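Local atomic coordinates of Cfl (Pectobacterium brasiliense, PDB entry 7A9J), a protein that probably activates carboxylic acids with ATP, as a ligase of the AMP-binding family, and binds a 1-oxo-indene carboxylic acid in its pocket. Residues S332-T337 with L404-L409; T337-P342 with L378-P383; I344-I349 with E354-W359; S373-L378 with I419-E424. The protein carries 1 engineered substitution. All blocks are in the same frame, centred on the assembly; numbering follows the deposited sequence.

Contact 1 (S332-T337 with L404-L409); sequences SSYGQT and LATGDL. With R4Z (6-ethyl-1-oxidanylidene-indene-4-carboxylic acid), chain B.
Tyr334 and Asp408 carry the polar part of this contact. The phenol OH of Tyr334 donates to OD1 of Asp408 at 2.6 Å, meeting the carboxylate on its anti side and 17° out of its plane. Seen from the tyrosine, OD1 lies at the ring edge, in the ring plane, although ring and carboxylate are turned 63° against each other. With CG anti to the backbone N (chi1 173°), the ring stands well out from its strand, and a long, rigid side chain ending in a hydroxyl suits that span. The other oxygen of Asp408, OD2, forms a salt bridge with Arg423, which leaves the carboxylate gripped at both ends. Behind it, Thr406 OG1 accepts from Asp408 N at 3.1 Å, an ST turn, and bonds to Leu378 O; Gly407, with positive phi, takes the corner between them.

The remaining touches are van der Waals packing. Thr406 CB lies 3.3 Å from Tyr334 OH, and its CG2 sits at the ring edge. Two residues further along the first segment, the amide of Gln336 faces the fork of Leu404, NE2 being 3.6 Å from CD1, while the same NE2 bonds to Glu338 OE1.

On the ligand side, Ser333 OG donates to the ketone O01 of R4Z at 2.7 Å, and Gly335, lacking a side chain, lets that oxygen lie close to the strand.

The sequences match the YGxTE and TGD motifs of adenylating enzymes, in whose relatives the aspartate holds the ribose of the nucleotide. The tyrosine bond therefore ties the acid-binding strand directly to a probable nucleotide-binding loop.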
loop_
_atom_site.group_PDB
_atom_site.type_symbol
_atom_site.label_atom_id
_atom_site.label_comp_id
_atom_site.label_asym_id
_atom_site.label_seq_id
_atom_site.Cartn_x
_atom_site.Cartn_y
_atom_site.Cartn_z
ATOM N N SER A 332 -0.279 7.996 -8.019
ATOM C CA SER A 332 0.257 7.441 -6.788
ATOM C C SER A 332 -0.600 7.852 -5.611
ATOM O O SER A 332 -1.309 8.848 -5.632
ATOM C CB SER A 332 1.755 7.874 -6.535
ATOM O OG SER A 332 1.860 9.295 -6.495
ATOM N N SER A 333 -0.472 7.051 -4.552
ATOM C CA SER A 333 -1.178 7.301 -3.318
ATOM C C SER A 333 -0.162 7.203 -2.196
ATOM O O SER A 333 0.755 6.388 -2.248
ATOM C CB SER A 333 -2.350 6.246 -3.173
ATOM O OG SER A 333 -3.100 6.533 -2.000
ATOM N N TYR A 334 -0.269 8.091 -1.242
ATOM C CA TYR A 334 0.705 8.173 -0.174
ATOM C C TYR A 334 -0.083 8.144 1.117
ATOM O O TYR A 334 -0.951 8.984 1.320
ATOM C CB TYR A 334 1.492 9.467 -0.312
ATOM C CG TYR A 334 2.474 9.847 0.787
ATOM C CD1 TYR A 334 2.037 10.399 1.995
ATOM C CD2 TYR A 334 3.845 9.746 0.573
ATOM C CE1 TYR A 334 2.976 10.844 2.967
ATOM C CE2 TYR A 334 4.764 10.133 1.557
ATOM C CZ TYR A 334 4.320 10.706 2.736
ATOM O OH TYR A 334 5.261 11.137 3.705
ATOM N N GLY A 335 0.219 7.201 1.985
ATOM C CA GLY A 335 -0.570 7.126 3.205
ATOM C C GLY A 335 -0.009 6.048 4.095
ATOM O O GLY A 335 0.925 5.318 3.727
ATOM N N GLN A 336 -0.586 5.971 5.294
ATOM C CA GLN A 336 -0.128 4.941 6.219
ATOM C C GLN A 336 -1.223 4.699 7.254
ATOM O O GLN A 336 -2.116 5.528 7.467
ATOM C CB GLN A 336 1.181 5.336 6.912
ATOM C CG GLN A 336 1.066 6.582 7.743
ATOM C CD GLN A 336 2.453 7.051 8.245
ATOM O OE1 GLN A 336 3.105 7.872 7.604
ATOM N NE2 GLN A 336 2.915 6.490 9.357
ATOM N N THR A 337 -1.096 3.561 7.934
ATOM C CA THR A 337 -2.135 3.139 8.877
ATOM C C THR A 337 -2.387 4.166 9.977
ATOM O O THR A 337 -3.532 4.416 10.335
ATOM C CB THR A 337 -1.705 1.789 9.458
ATOM O OG1 THR A 337 -1.562 0.898 8.333
ATOM C CG2 THR A 337 -2.801 1.218 10.379
ATOM N N LEU A 404 1.566 14.049 12.533
ATOM C CA LEU A 404 2.498 12.953 12.299
ATOM C C LEU A 404 3.693 13.464 11.493
ATOM O O LEU A 404 3.506 13.986 10.392
ATOM C CB LEU A 404 1.822 11.814 11.539
ATOM C CG LEU A 404 2.693 10.571 11.316
ATOM C CD1 LEU A 404 1.845 9.312 11.343
ATOM C CD2 LEU A 404 3.452 10.649 9.995
ATOM N N ALA A 405 4.903 13.261 12.012
ATOM C CA ALA A 405 6.126 13.596 11.288
ATOM C C ALA A 405 6.494 12.457 10.351
ATOM O O ALA A 405 6.814 11.354 10.803
ATOM C CB ALA A 405 7.278 13.877 12.261
ATOM N N THR A 406 6.466 12.722 9.051
ATOM C CA THR A 406 6.656 11.662 8.063
ATOM C C THR A 406 8.120 11.269 7.854
ATOM O O THR A 406 8.372 10.186 7.302
ATOM C CB THR A 406 6.133 12.102 6.711
ATOM O OG1 THR A 406 6.897 13.251 6.308
ATOM C CG2 THR A 406 4.626 12.468 6.772
ATOM N N GLY A 407 9.066 12.137 8.177
ATOM C CA GLY A 407 10.457 11.942 7.847
ATOM C C GLY A 407 10.804 12.279 6.412
ATOM O O GLY A 407 11.955 12.074 6.020
ATOM N N ASP A 408 9.844 12.791 5.637
ATOM C CA ASP A 408 10.011 13.164 4.229
ATOM C C ASP A 408 10.085 14.681 4.098
ATOM O O ASP A 408 9.360 15.406 4.774
ATOM C CB ASP A 408 8.865 12.642 3.379
ATOM C CG ASP A 408 8.858 11.103 3.278
ATOM O OD1 ASP A 408 7.758 10.535 3.176
ATOM O OD2 ASP A 408 9.980 10.509 3.399
ATOM N N LEU A 409 10.986 15.140 3.248
ATOM C CA LEU A 409 11.164 16.556 2.932
ATOM C C LEU A 409 10.330 16.926 1.712
ATOM O O LEU A 409 10.283 16.175 0.739
ATOM C CB LEU A 409 12.604 16.815 2.613
ATOM C CG LEU A 409 13.553 16.543 3.776
ATOM C CD1 LEU A 409 14.981 16.912 3.380
ATOM C CD2 LEU A 409 13.124 17.428 4.937
HETATM C C13 R4Z B . -3.289 3.136 5.241
HETATM C C15 R4Z B . -2.520 3.895 2.946
HETATM C C02 R4Z B . -1.670 4.477 0.560
HETATM C C03 R4Z B . -0.749 4.026 -0.386
HETATM C C04 R4Z B . 0.010 2.895 0.308
HETATM C C05 R4Z B . -1.740 3.771 1.808
HETATM C C06 R4Z B . -0.753 2.756 1.732
HETATM C C07 R4Z B . -0.615 1.889 2.810
HETATM C C08 R4Z B . 0.448 0.779 2.751
HETATM C C11 R4Z B . -1.435 2.001 3.931
HETATM C C12 R4Z B . -2.406 3.007 4.018
HETATM C C14 R4Z B . -4.427 2.076 5.212
HETATM O O01 R4Z B . -2.375 5.425 0.333
HETATM O O09 R4Z B . 0.358 -0.153 3.594
HETATM O O10 R4Z B . 1.401 0.784 1.908
#

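Contact 2 (T337-P342 with L378-P383); sequences TELGGP and LLIRSP. With R4Z (6-ethyl-1-oxidanylidene-indene-4-carboxylic acid), chain B.
Leu339 and Ser382 bring the two backbones together, their CA atoms 5.6 Å apart. Segment 337-342 starts as a short 3-10 turn, in which Gly340 N bonds to Thr337 O at 2.9 Å, and then swings back through Gly340, whose positive phi (83°) suits a residue without CB. Segment 378-383 comes in as an extended strand and leaves it at Ser382. Ser382 OG donates to Leu339 O at 2.8 Å, with a C=O...donor angle of 145° and a tilt of 29° from the carbonyl plane; the same hydroxyl also bonds to Ala384 N. The small polar side chain thus pins a buried carbonyl at the turn.

This turn links antiparallel strands 331-335 and 342-346 and carries the end of the YGxTE motif of the adenylating enzymes. It also walls the ligand pocket: Pro342 CB lies 3.3 Å from R4Z O01, and Gly341 CA 3.9 Å from its ethyl carbon C13.

Leu339 turns its fork away from R4Z and onto the strand. Its CD1 rests at 4.2 Å from Ile380 CG2, and the two branched chains cross at about a right angle. Its CD2 lies over Ser382 CB and Ile380 O, an apolar branch filling the angle where the strand ends.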
loop_
_atom_site.group_PDB
_atom_site.type_symbol
_atom_site.label_atom_id
_atom_site.label_comp_id
_atom_site.label_asym_id
_atom_site.label_seq_id
_atom_site.Cartn_x
_atom_site.Cartn_y
_atom_site.Cartn_z
ATOM N N THR A 337 -1.096 3.561 7.934
ATOM C CA THR A 337 -2.135 3.139 8.877
ATOM C C THR A 337 -2.387 4.166 9.977
ATOM O O THR A 337 -3.532 4.416 10.335
ATOM C CB THR A 337 -1.705 1.789 9.458
ATOM O OG1 THR A 337 -1.562 0.898 8.333
ATOM C CG2 THR A 337 -2.801 1.218 10.379
ATOM N N GLU A 338 -1.326 4.789 10.527
ATOM C CA GLU A 338 -1.531 5.775 11.601
ATOM C C GLU A 338 -2.349 6.978 11.145
ATOM O O GLU A 338 -2.975 7.658 11.954
ATOM C CB GLU A 338 -0.179 6.248 12.114
ATOM C CG GLU A 338 0.630 5.145 12.746
ATOM C CD GLU A 338 1.551 4.328 11.795
ATOM O OE1 GLU A 338 1.363 4.264 10.533
ATOM O OE2 GLU A 338 2.489 3.717 12.376
ATOM N N LEU A 339 -2.356 7.263 9.864
ATOM C CA LEU A 339 -3.130 8.366 9.316
ATOM C C LEU A 339 -4.495 7.901 8.852
ATOM O O LEU A 339 -5.186 8.624 8.128
ATOM C CB LEU A 339 -2.374 8.985 8.148
ATOM C CG LEU A 339 -1.128 9.650 8.695
ATOM C CD1 LEU A 339 -0.316 10.175 7.521
ATOM C CD2 LEU A 339 -1.560 10.803 9.674
ATOM N N GLY A 340 -4.861 6.673 9.207
ATOM C CA GLY A 340 -6.205 6.189 8.853
ATOM C C GLY A 340 -6.301 5.638 7.445
ATOM O O GLY A 340 -6.669 4.472 7.236
ATOM N N GLY A 341 -5.904 6.434 6.479
ATOM C CA GLY A 341 -5.939 6.043 5.101
ATOM C C GLY A 341 -4.942 6.799 4.229
ATOM O O GLY A 341 -4.020 7.411 4.709
ATOM N N PRO A 342 -5.116 6.697 2.929
ATOM C CA PRO A 342 -4.417 7.590 1.988
ATOM C C PRO A 342 -4.642 9.049 2.389
ATOM O O PRO A 342 -5.773 9.481 2.687
ATOM C CB PRO A 342 -5.111 7.312 0.638
ATOM C CG PRO A 342 -5.830 5.962 0.883
ATOM C CD PRO A 342 -6.308 6.074 2.320
ATOM N N LEU A 378 7.613 17.207 6.000
ATOM C CA LEU A 378 6.165 17.120 5.849
ATOM C C LEU A 378 5.556 16.537 7.119
ATOM O O LEU A 378 5.916 15.423 7.530
ATOM C CB LEU A 378 5.805 16.245 4.659
ATOM C CG LEU A 378 4.356 15.913 4.478
ATOM C CD1 LEU A 378 3.599 17.208 4.297
ATOM C CD2 LEU A 378 4.266 14.981 3.251
ATOM N N LEU A 379 4.654 17.306 7.727
ATOM C CA LEU A 379 3.820 16.891 8.847
ATOM C C LEU A 379 2.366 16.820 8.396
ATOM O O LEU A 379 1.908 17.659 7.620
ATOM C CB LEU A 379 3.944 17.891 10.004
ATOM C CG LEU A 379 5.340 18.367 10.419
ATOM C CD1 LEU A 379 5.289 19.236 11.665
ATOM C CD2 LEU A 379 6.173 17.159 10.641
ATOM N N ILE A 380 1.620 15.829 8.882
ATOM C CA ILE A 380 0.284 15.583 8.339
ATOM C C ILE A 380 -0.695 15.354 9.480
ATOM O O ILE A 380 -0.393 14.631 10.433
ATOM C CB ILE A 380 0.234 14.384 7.362
ATOM C CG1 ILE A 380 1.198 14.615 6.188
ATOM C CG2 ILE A 380 -1.239 14.166 6.829
ATOM C CD1 ILE A 380 1.466 13.339 5.436
ATOM N N ARG A 381 -1.874 15.962 9.372
ATOM C CA ARG A 381 -3.013 15.578 10.183
ATOM C C ARG A 381 -4.146 15.099 9.265
ATOM O O ARG A 381 -4.479 15.764 8.276
ATOM C CB ARG A 381 -3.451 16.753 11.065
ATOM C CG ARG A 381 -4.420 16.371 12.162
ATOM C CD ARG A 381 -4.243 17.399 13.322
ATOM N NE ARG A 381 -4.538 18.754 12.865
ATOM C CZ ARG A 381 -4.294 19.858 13.566
ATOM N NH1 ARG A 381 -3.749 19.767 14.770
ATOM N NH2 ARG A 381 -4.605 21.053 13.060
ATOM N N SER A 382 -4.700 13.952 9.579
ATOM C CA SER A 382 -5.676 13.320 8.680
ATOM C C SER A 382 -7.106 13.461 9.217
ATOM O O SER A 382 -7.303 13.511 10.443
ATOM C CB SER A 382 -5.335 11.833 8.500
ATOM O OG SER A 382 -6.435 11.159 7.879
ATOM N N PRO A 383 -8.115 13.587 8.337
ATOM C CA PRO A 383 -9.506 13.574 8.821
ATOM C C PRO A 383 -9.947 12.212 9.290
ATOM O O PRO A 383 -10.981 12.111 9.976
ATOM C CB PRO A 383 -10.319 14.037 7.603
ATOM C CG PRO A 383 -9.539 13.489 6.430
ATOM C CD PRO A 383 -8.066 13.719 6.870
HETATM C C13 R4Z B . -3.289 3.136 5.241
HETATM C C15 R4Z B . -2.520 3.895 2.946
HETATM C C02 R4Z B . -1.670 4.477 0.560
HETATM C C03 R4Z B . -0.749 4.026 -0.386
HETATM C C04 R4Z B . 0.010 2.895 0.308
HETATM C C05 R4Z B . -1.740 3.771 1.808
HETATM C C06 R4Z B . -0.753 2.756 1.732
HETATM C C07 R4Z B . -0.615 1.889 2.810
HETATM C C08 R4Z B . 0.448 0.779 2.751
HETATM C C11 R4Z B . -1.435 2.001 3.931
HETATM C C12 R4Z B . -2.406 3.007 4.018
HETATM C C14 R4Z B . -4.427 2.076 5.212
HETATM O O01 R4Z B . -2.375 5.425 0.333
HETATM O O09 R4Z B . 0.358 -0.153 3.594
HETATM O O10 R4Z B . 1.401 0.784 1.908
#

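Contact 3 (I344-I349 with E354-W359); sequences IYHHDI and EPSIGW
Tyr345 and Trp359 form an antiparallel hydrogen-bonded pair: Tyr345 N gives to Trp359 O and Trp359 N to Tyr345 O, each at 3.0 Å. Beside them packing is tight. Ile344 CG2 presses to 3.2 Å from Ile357 O, and Gly358 lies so near Tyr345 O and His346 that its position suits a residue without CB.

The His346 ring is held between backbones, with Gly358 CA over one face and Ile349 CA over the other. CG anti to the backbone N (chi1 -158°) lays the ring along the second strand, where NE2 shares a 2.8 Å hydrogen bond with Ser356 OG. Its ND1 accepts from Asp348 N, and having a polar atom on either edge makes histidine apt here. A water 2.9 Å from Ser356 OG bridges the segment ends, close also to Ile349 O and Glu354 O. The Trp359 edge meets the imidazole face in a T-shaped pair, planes at 85°.

On the more open side the contact rests on fewer atoms: exposed His347 approaches Trp359 obliquely, CE1 to CZ3 3.4 Å.

Within the fold this is the hairpin of strands 342-346 and 356-360; strand 331-335 flanks the former, strand 418-423 the latter, and helix 316-326 touches Ile349 and Pro355.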
loop_
_atom_site.group_PDB
_atom_site.type_symbol
_atom_site.label_atom_id
_atom_site.label_comp_id
_atom_site.label_asym_id
_atom_site.label_seq_id
_atom_site.Cartn_x
_atom_site.Cartn_y
_atom_site.Cartn_z
ATOM N N ILE A 344 -2.416 11.755 0.610
ATOM C CA ILE A 344 -1.906 12.589 -0.467
ATOM C C ILE A 344 -1.990 11.760 -1.742
ATOM O O ILE A 344 -1.630 10.581 -1.750
ATOM C CB ILE A 344 -0.461 13.064 -0.173
ATOM C CG1 ILE A 344 -0.479 14.038 0.994
ATOM C CG2 ILE A 344 0.102 13.761 -1.417
ATOM C CD1 ILE A 344 0.941 14.275 1.678
ATOM N N TYR A 345 -2.492 12.372 -2.794
ATOM C CA TYR A 345 -2.808 11.653 -4.005
ATOM C C TYR A 345 -2.265 12.390 -5.208
ATOM O O TYR A 345 -2.491 13.592 -5.349
ATOM C CB TYR A 345 -4.316 11.509 -4.060
ATOM C CG TYR A 345 -4.911 11.020 -5.360
ATOM C CD1 TYR A 345 -4.429 9.894 -5.994
ATOM C CD2 TYR A 345 -5.985 11.705 -5.927
ATOM C CE1 TYR A 345 -4.995 9.426 -7.207
ATOM C CE2 TYR A 345 -6.560 11.276 -7.142
ATOM C CZ TYR A 345 -6.054 10.126 -7.769
ATOM O OH TYR A 345 -6.649 9.701 -8.941
ATOM N N HIS A 346 -1.549 11.661 -6.072
ATOM C CA HIS A 346 -1.013 12.247 -7.277
ATOM C C HIS A 346 -1.779 11.668 -8.455
ATOM O O HIS A 346 -1.564 10.516 -8.834
ATOM C CB HIS A 346 0.492 11.987 -7.399
ATOM C CG HIS A 346 1.149 12.973 -8.283
ATOM N ND1 HIS A 346 0.486 13.560 -9.342
ATOM C CD2 HIS A 346 2.384 13.547 -8.233
ATOM C CE1 HIS A 346 1.290 14.457 -9.909
ATOM N NE2 HIS A 346 2.432 14.485 -9.238
ATOM N N HIS A 347 -2.717 12.438 -8.995
ATOM C CA HIS A 347 -3.547 11.873 -10.053
ATOM C C HIS A 347 -2.846 11.888 -11.408
ATOM O O HIS A 347 -3.399 11.400 -12.362
ATOM C CB HIS A 347 -4.864 12.664 -10.121
ATOM C CG HIS A 347 -4.649 14.104 -10.384
ATOM N ND1 HIS A 347 -4.397 14.999 -9.366
ATOM C CD2 HIS A 347 -4.619 14.807 -11.539
ATOM C CE1 HIS A 347 -4.231 16.212 -9.886
ATOM N NE2 HIS A 347 -4.342 16.125 -11.201
ATOM N N ASP A 348 -1.588 12.389 -11.521
ATOM C CA ASP A 348 -0.903 12.300 -12.806
ATOM C C ASP A 348 0.617 12.539 -12.633
ATOM O O ASP A 348 1.116 13.602 -12.914
ATOM C CB ASP A 348 -1.513 13.332 -13.770
ATOM C CG ASP A 348 -1.063 13.174 -15.206
ATOM O OD1 ASP A 348 -1.612 13.963 -16.017
ATOM O OD2 ASP A 348 -0.159 12.370 -15.557
ATOM N N ILE A 349 1.334 11.525 -12.149
ATOM C CA ILE A 349 2.739 11.722 -11.753
ATOM C C ILE A 349 3.560 12.226 -12.911
ATOM O O ILE A 349 4.414 13.109 -12.760
ATOM C CB ILE A 349 3.303 10.391 -11.247
ATOM C CG1 ILE A 349 2.473 9.879 -10.076
ATOM C CG2 ILE A 349 4.779 10.682 -10.793
ATOM C CD1 ILE A 349 2.859 8.393 -9.753
ATOM N N GLU A 354 9.405 17.264 -12.077
ATOM C CA GLU A 354 10.121 17.063 -10.800
ATOM C C GLU A 354 9.519 15.899 -10.001
ATOM O O GLU A 354 8.318 15.667 -10.046
ATOM C CB GLU A 354 10.020 18.306 -9.930
ATOM C CG GLU A 354 10.458 19.648 -10.632
ATOM C CD GLU A 354 9.228 20.521 -11.081
ATOM O OE1 GLU A 354 9.292 21.743 -10.814
ATOM O OE2 GLU A 354 8.208 20.012 -11.683
ATOM N N PRO A 355 10.312 15.202 -9.189
ATOM C CA PRO A 355 9.725 14.247 -8.248
ATOM C C PRO A 355 8.679 14.893 -7.356
ATOM O O PRO A 355 8.878 15.970 -6.792
ATOM C CB PRO A 355 10.936 13.753 -7.438
ATOM C CG PRO A 355 12.079 13.980 -8.341
ATOM C CD PRO A 355 11.771 15.361 -8.948
ATOM N N SER A 356 7.516 14.281 -7.322
ATOM C CA SER A 356 6.424 14.854 -6.568
ATOM C C SER A 356 5.477 13.779 -6.040
ATOM O O SER A 356 5.400 12.640 -6.525
ATOM C CB SER A 356 5.659 15.905 -7.429
ATOM O OG SER A 356 4.967 15.237 -8.464
ATOM N N ILE A 357 4.819 14.126 -4.954
ATOM C CA ILE A 357 3.840 13.203 -4.409
ATOM C C ILE A 357 2.405 13.654 -4.535
ATOM O O ILE A 357 1.485 12.860 -4.178
ATOM C CB ILE A 357 4.116 12.834 -2.952
ATOM C CG1 ILE A 357 4.109 14.093 -2.074
ATOM C CG2 ILE A 357 5.400 12.010 -2.887
ATOM C CD1 ILE A 357 4.389 13.749 -0.625
ATOM N N GLY A 358 2.131 14.821 -5.066
ATOM C CA GLY A 358 0.734 15.110 -5.300
ATOM C C GLY A 358 0.112 16.056 -4.280
ATOM O O GLY A 358 0.807 16.847 -3.608
ATOM N N TRP A 359 -1.196 15.953 -4.121
ATOM C CA TRP A 359 -1.973 16.923 -3.402
ATOM C C TRP A 359 -2.618 16.300 -2.173
ATOM O O TRP A 359 -3.194 15.207 -2.274
ATOM C CB TRP A 359 -3.080 17.503 -4.302
ATOM C CG TRP A 359 -2.588 18.400 -5.379
ATOM C CD1 TRP A 359 -2.522 19.776 -5.315
ATOM C CD2 TRP A 359 -1.965 18.029 -6.645
ATOM N NE1 TRP A 359 -1.975 20.271 -6.461
ATOM C CE2 TRP A 359 -1.641 19.237 -7.297
ATOM C CE3 TRP A 359 -1.760 16.809 -7.318
ATOM C CZ2 TRP A 359 -1.022 19.278 -8.570
ATOM C CZ3 TRP A 359 -1.149 16.836 -8.575
ATOM C CH2 TRP A 359 -0.762 18.076 -9.170
HETATM O O HOH W 1 6.222 13.749 -10.650
#

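Contact 4 (S373-L378 with I419-E424); sequences SSNGEL and IFLGRE
Leu421 is where strand 419-423 first touches segment 373-378, through the side chain of Asn375. Its CD1 lies 3.3 Å from Asn375 CG, over the amide, and the two side chains cross at about a right angle. The fit is close: CD1 also comes 3.5 Å from Asn375 CB. An asparagine is well placed here because both ends of its amide are used elsewhere, OD1 by Arg411 NH1 and ND2 by Tyr436 OH, so the leucine packs on a group whose rotation is fixed. Before it, Ser373 OG accepts from Asn375 N at 3.0 Å, an ST turn that leads the exposed loop into strand 376-381.

Gly422 follows with positive phi (98°), a conformation glycine adopts easily, and its N lies 3.4 Å above the plane of the Phe420 ring, towards the rim. From here the chain enters the GRxxD sequence, which in adenylating enzymes leads to the hinge between the large domain and the C-terminal one. Arg423 directs NH1 to the backbone O of Thr406.

Glu424 turns back to segment 373-378. An extended chain with CG anti to the backbone N (chi1 -177°) carries its carboxylate to Glu377, their planes 65° apart and OE2 3.7 Å from Glu377 OE1. The like charges probably repel. A water may ease this in part, lying 2.6 Å from Glu377 OE1 and 3.1 Å from Glu424 OE1, while Glu377 OE2 accepts from Gly407 N.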
loop_
_atom_site.group_PDB
_atom_site.type_symbol
_atom_site.label_atom_id
_atom_site.label_comp_id
_atom_site.label_asym_id
_atom_site.label_seq_id
_atom_site.Cartn_x
_atom_site.Cartn_y
_atom_site.Cartn_z
ATOM N N SER A 373 13.425 28.375 5.082
ATOM C CA SER A 373 13.608 28.078 3.661
ATOM C C SER A 373 12.301 27.491 3.145
ATOM O O SER A 373 11.390 27.214 3.929
ATOM C CB SER A 373 14.768 27.107 3.429
ATOM O OG SER A 373 14.252 25.798 3.273
ATOM N N SER A 374 12.214 27.267 1.818
ATOM C CA SER A 374 10.979 26.699 1.285
ATOM C C SER A 374 10.869 25.189 1.491
ATOM O O SER A 374 9.779 24.627 1.262
ATOM C CB SER A 374 10.830 27.011 -0.210
ATOM O OG SER A 374 11.921 26.482 -0.949
ATOM N N ASN A 375 11.957 24.500 1.879
ATOM C CA ASN A 375 11.913 23.022 1.986
ATOM C C ASN A 375 11.869 22.584 3.451
ATOM O O ASN A 375 12.613 23.128 4.285
ATOM C CB ASN A 375 13.166 22.425 1.320
ATOM C CG ASN A 375 13.390 22.962 -0.096
ATOM O OD1 ASN A 375 12.431 23.238 -0.832
ATOM N ND2 ASN A 375 14.626 23.066 -0.495
ATOM N N GLY A 376 11.015 21.601 3.777
ATOM C CA GLY A 376 11.099 21.129 5.148
ATOM C C GLY A 376 10.380 19.813 5.317
ATOM O O GLY A 376 9.790 19.280 4.378
ATOM N N GLU A 377 10.443 19.286 6.537
ATOM C CA GLU A 377 9.739 18.034 6.819
ATOM C C GLU A 377 8.221 18.162 6.700
ATOM O O GLU A 377 7.615 19.088 7.244
ATOM C CB GLU A 377 10.106 17.522 8.221
ATOM C CG GLU A 377 9.458 16.155 8.453
ATOM C CD GLU A 377 9.864 15.478 9.761
ATOM O OE1 GLU A 377 10.459 16.155 10.641
ATOM O OE2 GLU A 377 9.558 14.267 9.892
ATOM N N LEU A 378 7.613 17.207 6.000
ATOM C CA LEU A 378 6.165 17.120 5.849
ATOM C C LEU A 378 5.556 16.537 7.119
ATOM O O LEU A 378 5.916 15.423 7.530
ATOM C CB LEU A 378 5.805 16.245 4.659
ATOM C CG LEU A 378 4.356 15.913 4.478
ATOM C CD1 LEU A 378 3.599 17.208 4.297
ATOM C CD2 LEU A 378 4.266 14.981 3.251
ATOM N N ILE A 419 6.187 18.879 -3.993
ATOM C CA ILE A 419 7.441 18.404 -4.551
ATOM C C ILE A 419 8.176 17.561 -3.528
ATOM O O ILE A 419 8.311 17.934 -2.351
ATOM C CB ILE A 419 8.274 19.626 -4.986
ATOM C CG1 ILE A 419 7.607 20.385 -6.103
ATOM C CG2 ILE A 419 9.642 19.169 -5.372
ATOM C CD1 ILE A 419 7.007 19.595 -7.286
ATOM N N PHE A 420 8.734 16.459 -3.966
ATOM C CA PHE A 420 9.331 15.502 -3.050
ATOM C C PHE A 420 10.842 15.649 -3.076
ATOM O O PHE A 420 11.465 15.564 -4.137
ATOM C CB PHE A 420 8.902 14.068 -3.400
ATOM C CG PHE A 420 9.354 13.055 -2.403
ATOM C CD1 PHE A 420 8.634 12.889 -1.226
ATOM C CD2 PHE A 420 10.381 12.189 -2.698
ATOM C CE1 PHE A 420 9.017 11.921 -0.320
ATOM C CE2 PHE A 420 10.768 11.210 -1.780
ATOM C CZ PHE A 420 10.104 11.105 -0.601
ATOM N N LEU A 421 11.411 15.908 -1.910
ATOM C CA LEU A 421 12.840 16.164 -1.820
ATOM C C LEU A 421 13.562 15.009 -1.156
ATOM O O LEU A 421 14.776 15.119 -0.834
ATOM C CB LEU A 421 13.105 17.478 -1.061
ATOM C CG LEU A 421 12.397 18.628 -1.767
ATOM C CD1 LEU A 421 12.596 19.897 -0.999
ATOM C CD2 LEU A 421 13.028 18.764 -3.133
ATOM N N GLY A 422 12.859 13.915 -0.912
ATOM C CA GLY A 422 13.508 12.729 -0.387
ATOM C C GLY A 422 13.361 12.610 1.121
ATOM O O GLY A 422 12.677 13.389 1.796
ATOM N N ARG A 423 13.943 11.539 1.635
ATOM C CA ARG A 423 13.997 11.353 3.081
ATOM C C ARG A 423 14.886 12.402 3.731
ATOM O O ARG A 423 15.965 12.746 3.228
ATOM C CB ARG A 423 14.559 9.975 3.418
ATOM C CG ARG A 423 13.757 8.850 2.859
ATOM C CD ARG A 423 12.495 8.704 3.629
ATOM N NE ARG A 423 12.714 8.430 5.053
ATOM C CZ ARG A 423 11.759 8.486 5.988
ATOM N NH1 ARG A 423 10.491 8.833 5.668
ATOM N NH2 ARG A 423 12.088 8.222 7.253
ATOM N N GLU A 424 14.441 12.901 4.884
ATOM C CA GLU A 424 15.281 13.853 5.606
ATOM C C GLU A 424 16.652 13.276 5.869
ATOM O O GLU A 424 17.667 14.005 5.838
ATOM C CB GLU A 424 14.624 14.252 6.921
ATOM C CG GLU A 424 15.422 15.323 7.696
ATOM C CD GLU A 424 14.596 16.026 8.770
ATOM O OE1 GLU A 424 14.683 17.278 8.862
ATOM O OE2 GLU A 424 13.859 15.338 9.522
HETATM O O HOH W 2 12.196 18.138 10.592
#

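In the fold
Contacts 1 and 2 lie closest, their centres about 7 Å apart; both touch R4Z and share Thr337. Contacts 3 and 4 lie further off, about 12 Å each from contact 1 and 14 Å from one another. Along the chain, contacts 2 and 3 fall between the two halves of contact 1, whereas contact 4 interleaves with contacts 1 and 2 and comes after contact 3. Strand 376-381 serves contacts 2 and 4 and pairs with 404-406 and 408-412 of contact 1; strand 356-360 of contact 3 pairs with 418-423 of contact 4. The acid pocket is thereby joined through neighbouring strands to the segments that lead to the C-terminal domain.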